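Local atomic coordinates of PHOX (Pseudomonas fluorescens, PDB entry 4A9V), a protein that hydrolyses phosphate monoesters as an alkaline phosphatase of the PhoX family, a beta-propeller enzyme with an iron-calcium cofactor. Residues A[524-536]-A[547-560]. Sequence-based numbering, arbitrary orientation.
With LI (lithium ion), chain G.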
loop_
_atom_site.group_PDB
_atom_site.type_symbol
_atom_site.label_atom_id
_atom_site.label_comp_id
_atom_site.label_asym_id
_atom_site.label_seq_id
_atom_site.Cartn_x
_atom_site.Cartn_y
_atom_site.Cartn_z
ATOM N N PHE A 524 -7.826 14.216 -12.515
ATOM C CA PHE A 524 -7.118 15.351 -11.924
ATOM C C PHE A 524 -5.661 15.450 -12.387
ATOM O O PHE A 524 -5.171 16.555 -12.607
ATOM C CB PHE A 524 -7.183 15.264 -10.393
ATOM C CG PHE A 524 -6.402 16.336 -9.687
ATOM C CD1 PHE A 524 -6.931 17.599 -9.508
ATOM C CD2 PHE A 524 -5.149 16.066 -9.166
ATOM C CE1 PHE A 524 -6.195 18.587 -8.878
ATOM C CE2 PHE A 524 -4.426 17.041 -8.504
ATOM C CZ PHE A 524 -4.961 18.299 -8.338
ATOM N N MET A 525 -4.951 14.324 -12.444
ATOM C CA MET A 525 -3.524 14.318 -12.758
ATOM C C MET A 525 -3.207 13.113 -13.629
ATOM O O MET A 525 -3.758 12.030 -13.434
ATOM C CB MET A 525 -2.689 14.255 -11.470
ATOM C CG MET A 525 -1.192 14.369 -11.699
ATOM S SD MET A 525 -0.239 14.185 -10.177
ATOM C CE MET A 525 -0.210 12.408 -10.024
ATOM N N VAL A 526 -2.289 13.299 -14.571
ATOM C CA VAL A 526 -1.688 12.188 -15.286
ATOM C C VAL A 526 -0.185 12.206 -15.059
ATOM O O VAL A 526 0.436 13.271 -15.030
ATOM C CB VAL A 526 -1.988 12.242 -16.801
ATOM C CG1 VAL A 526 -1.388 11.025 -17.482
ATOM C CG2 VAL A 526 -3.487 12.340 -17.063
ATOM N N GLY A 527 0.370 11.029 -14.792
ATOM C CA GLY A 527 1.788 10.884 -14.525
ATOM C C GLY A 527 2.599 10.532 -15.756
ATOM O O GLY A 527 2.056 10.371 -16.856
ATOM N N PRO A 528 3.909 10.368 -15.561
ATOM C CA PRO A 528 4.841 10.170 -16.659
ATOM C C PRO A 528 4.914 8.713 -17.129
ATOM O O PRO A 528 4.172 7.842 -16.658
ATOM C CB PRO A 528 6.174 10.639 -16.067
ATOM C CG PRO A 528 6.047 10.375 -14.605
ATOM C CD PRO A 528 4.605 10.686 -14.300
ATOM N N ILE A 529 5.778 8.463 -18.096
ATOM C CA ILE A 529 5.780 7.193 -18.795
ATOM C C ILE A 529 6.306 6.086 -17.893
ATOM O O ILE A 529 7.335 6.237 -17.238
ATOM C CB ILE A 529 6.612 7.299 -20.090
ATOM C CG1 ILE A 529 5.888 8.215 -21.084
ATOM C CG2 ILE A 529 6.865 5.927 -20.699
ATOM C CD1 ILE A 529 6.689 8.527 -22.331
ATOM N N GLY A 530 5.568 4.980 -17.835
ATOM C CA GLY A 530 6.023 3.780 -17.149
ATOM C C GLY A 530 5.803 3.778 -15.646
ATOM O O GLY A 530 6.142 2.800 -14.989
ATOM N N CYS A 531 5.270 4.868 -15.092
ATOM C CA CYS A 531 5.054 4.968 -13.647
ATOM C C CYS A 531 3.741 4.319 -13.238
ATOM O O CYS A 531 2.864 4.065 -14.063
ATOM C CB CYS A 531 5.070 6.434 -13.191
ATOM S SG CYS A 531 3.506 7.321 -13.371
ATOM N N GLU A 532 3.574 4.145 -11.933
ATOM C CA GLU A 532 2.247 4.191 -11.339
ATOM C C GLU A 532 2.159 5.344 -10.353
ATOM O O GLU A 532 3.173 5.885 -9.917
ATOM C CB GLU A 532 1.872 2.863 -10.662
ATOM C CG GLU A 532 2.657 2.513 -9.410
ATOM C CD GLU A 532 2.398 1.081 -8.958
ATOM O OE1 GLU A 532 3.034 0.161 -9.515
ATOM O OE2 GLU A 532 1.561 0.876 -8.049
ATOM N N VAL A 533 0.937 5.797 -10.112
ATOM C CA VAL A 533 0.672 6.913 -9.217
ATOM C C VAL A 533 0.230 6.306 -7.891
ATOM O O VAL A 533 -0.701 5.497 -7.865
ATOM C CB VAL A 533 -0.424 7.817 -9.811
ATOM C CG1 VAL A 533 -0.812 8.904 -8.830
ATOM C CG2 VAL A 533 0.045 8.422 -11.126
ATOM N N THR A 534 0.970 6.595 -6.823
ATOM C CA THR A 534 0.772 5.904 -5.566
ATOM C C THR A 534 1.307 6.759 -4.428
ATOM O O THR A 534 2.268 7.496 -4.606
ATOM C CB THR A 534 1.431 4.521 -5.598
ATOM O OG1 THR A 534 1.040 3.779 -4.439
ATOM C CG2 THR A 534 2.946 4.618 -5.720
ATOM N N GLY A 535 0.696 6.636 -3.256
ATOM C CA GLY A 535 1.068 7.464 -2.120
ATOM C C GLY A 535 0.330 8.788 -2.161
ATOM O O GLY A 535 0.367 9.495 -3.172
ATOM N N ILE A 536 -0.345 9.122 -1.071
ATOM C CA ILE A 536 -1.036 10.403 -0.976
ATOM C C ILE A 536 -1.039 10.891 0.462
ATOM O O ILE A 536 -1.269 10.122 1.395
ATOM C CB ILE A 536 -2.465 10.330 -1.557
ATOM C CG1 ILE A 536 -3.122 11.709 -1.532
ATOM C CG2 ILE A 536 -3.315 9.282 -0.849
ATOM C CD1 ILE A 536 -4.395 11.775 -2.344
ATOM N N VAL A 547 1.965 13.449 -3.606
ATOM C CA VAL A 547 1.611 12.233 -4.327
ATOM C C VAL A 547 2.884 11.606 -4.889
ATOM O O VAL A 547 3.802 12.310 -5.312
ATOM C CB VAL A 547 0.574 12.515 -5.445
ATOM C CG1 VAL A 547 1.116 13.492 -6.479
ATOM C CG2 VAL A 547 0.123 11.221 -6.106
ATOM N N GLY A 548 2.949 10.282 -4.868
ATOM C CA GLY A 548 4.107 9.565 -5.376
ATOM C C GLY A 548 4.005 9.181 -6.841
ATOM O O GLY A 548 2.943 8.789 -7.348
ATOM N N ILE A 549 5.159 9.253 -7.498
ATOM C CA ILE A 549 5.351 8.740 -8.838
ATOM C C ILE A 549 6.380 7.621 -8.736
ATOM O O ILE A 549 7.550 7.858 -8.435
ATOM C CB ILE A 549 5.874 9.851 -9.770
ATOM C CG1 ILE A 549 4.878 11.019 -9.850
ATOM C CG2 ILE A 549 6.185 9.285 -11.146
ATOM C CD1 ILE A 549 3.486 10.650 -10.326
ATOM N N GLN A 550 5.895 6.393 -8.857
ATOM C CA GLN A 550 6.690 5.209 -8.588
ATOM C C GLN A 550 7.145 4.559 -9.896
ATOM O O GLN A 550 6.374 4.443 -10.846
ATOM C CB GLN A 550 5.875 4.210 -7.751
ATOM C CG GLN A 550 6.699 3.078 -7.164
ATOM C CD GLN A 550 5.845 1.949 -6.639
ATOM O OE1 GLN A 550 4.962 1.449 -7.339
ATOM N NE2 GLN A 550 6.126 1.509 -5.416
ATOM N N HIS A 551 8.400 4.118 -9.896
ATOM C CA HIS A 551 9.036 3.449 -11.038
ATOM C C HIS A 551 8.766 4.089 -12.378
ATOM O O HIS A 551 8.512 3.396 -13.356
ATOM C CB HIS A 551 8.733 1.940 -11.068
ATOM C CG HIS A 551 7.263 1.592 -11.216
ATOM N ND1 HIS A 551 6.580 1.737 -12.374
ATOM C CD2 HIS A 551 6.373 1.029 -10.308
ATOM C CE1 HIS A 551 5.319 1.301 -12.206
ATOM N NE2 HIS A 551 5.197 0.861 -10.946
ATOM N N PRO A 552 8.958 5.414 -12.488
ATOM C CA PRO A 552 8.932 5.970 -13.835
ATOM C C PRO A 552 9.940 5.271 -14.738
ATOM O O PRO A 552 11.058 4.975 -14.316
ATOM C CB PRO A 552 9.306 7.442 -13.617
ATOM C CG PRO A 552 10.104 7.437 -12.365
ATOM C CD PRO A 552 9.492 6.373 -11.504
ATOM N N GLY A 553 9.534 4.967 -15.963
ATOM C CA GLY A 553 10.432 4.320 -16.905
ATOM C C GLY A 553 10.764 2.879 -16.547
ATOM O O GLY A 553 11.821 2.382 -16.915
ATOM N N GLU A 554 9.806 2.149 -15.981
ATOM C CA GLU A 554 10.053 0.749 -15.639
ATOM C C GLU A 554 10.452 -0.100 -16.849
ATOM O O GLU A 554 11.239 -1.033 -16.711
ATOM C CB GLU A 554 8.854 0.133 -14.913
ATOM C CG GLU A 554 7.625 -0.069 -15.783
ATOM C CD GLU A 554 6.469 -0.727 -15.042
ATOM O OE1 GLU A 554 6.663 -1.229 -13.909
ATOM O OE2 GLU A 554 5.362 -0.761 -15.617
ATOM N N ASN A 555 10.004 0.302 -18.038
ATOM C CA ASN A 555 10.369 -0.389 -19.275
ATOM C C ASN A 555 11.253 0.452 -20.194
ATOM O O ASN A 555 11.371 0.162 -21.382
ATOM C CB ASN A 555 9.109 -0.813 -20.030
ATOM C CG ASN A 555 8.314 -1.865 -19.285
ATOM O OD1 ASN A 555 8.889 -2.731 -18.628
ATOM N ND2 ASN A 555 7.001 -1.679 -19.229
ATOM N N GLY A 556 11.910 1.457 -19.632
ATOM C CA GLY A 556 13.011 2.138 -20.303
ATOM C C GLY A 556 12.624 3.380 -21.091
ATOM O O GLY A 556 13.421 3.878 -21.888
ATOM N N GLY A 557 11.436 3.924 -20.844
ATOM C CA GLY A 557 10.943 5.040 -21.661
ATOM C C GLY A 557 10.752 6.393 -20.973
ATOM O O GLY A 557 10.042 7.256 -21.491
ATOM N N SER A 558 11.456 6.628 -19.868
ATOM C CA SER A 558 11.296 7.869 -19.107
ATOM C C SER A 558 12.639 8.456 -18.696
ATOM O O SER A 558 13.584 7.719 -18.398
ATOM C CB SER A 558 10.434 7.622 -17.861
ATOM O OG SER A 558 10.234 8.813 -17.116
ATOM N N THR A 559 12.676 9.781 -18.568
ATOM C CA THR A 559 13.784 10.464 -17.913
ATOM C C THR A 559 13.269 11.374 -16.784
ATOM O O THR A 559 13.985 12.240 -16.290
ATOM C CB THR A 559 14.600 11.285 -18.935
ATOM O OG1 THR A 559 13.732 12.163 -19.661
ATOM C CG2 THR A 559 15.319 10.366 -19.924
ATOM N N PHE A 560 12.043 11.117 -16.338
ATOM C CA PHE A 560 11.399 11.922 -15.297
ATOM C C PHE A 560 12.094 11.699 -13.949
ATOM O O PHE A 560 12.376 10.554 -13.595
ATOM C CB PHE A 560 9.933 11.488 -15.202
ATOM C CG PHE A 560 9.139 12.228 -14.173
ATOM C CD1 PHE A 560 9.097 11.790 -12.861
ATOM C CD2 PHE A 560 8.419 13.353 -14.523
ATOM C CE1 PHE A 560 8.357 12.475 -11.914
ATOM C CE2 PHE A 560 7.698 14.057 -13.578
ATOM C CZ PHE A 560 7.642 13.597 -12.280
HETATM LI LI LI G . 2.376 -1.823 -10.769
HETATM O O HOH W 1 3.280 0.741 -14.551
HETATM O O HOH W 2 1.664 -2.474 -12.527
HETATM O O HOH W 3 2.934 -0.464 -12.889
HETATM O O HOH W 4 2.192 -2.879 -9.209
#
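H551 ties 547-560 to 524-536 through both ring nitrogens. ND1 donates to G530 O at 2.9 Å, in the carbonyl plane. NE2 donates to E532 OE1 at 2.7 Å, on the anti lone pair. Both acceptors lie at the ring edge; carboxylate and ring planes are 86° apart. E532 OE1 also binds lithium at 2.4 Å; D494 shares the metal. An alanine for H551 would probably leave this carboxylate freer to turn and cost G530 O a donor.

Backbone bonds pair strands 532-536 and 547-550 as an antiparallel hairpin. E532 and Q550 exchange two N-H...O bonds of 3.0 Å, to E532 O and Q550 O. Beyond the strand, G553 N binds I529 O at 2.8 Å. Q550 lies beside E532; its NE2 is hydrogen-bonded to N67 O.

M525 and P528 pack on the face carrying V533, V547 and I549. P528 CG sits over the F560 ring, 3.7 Å from its centroid (CH-pi), and meets I549 CG2 at 3.6 Å. A bend at chi3 (81°) carries M525 CE to V547 CG1, tip to tip.

H551 is thus a second-shell residue: it probably helps to orient and polarise E532, which binds lithium here and calcium in another structure of this propeller protein.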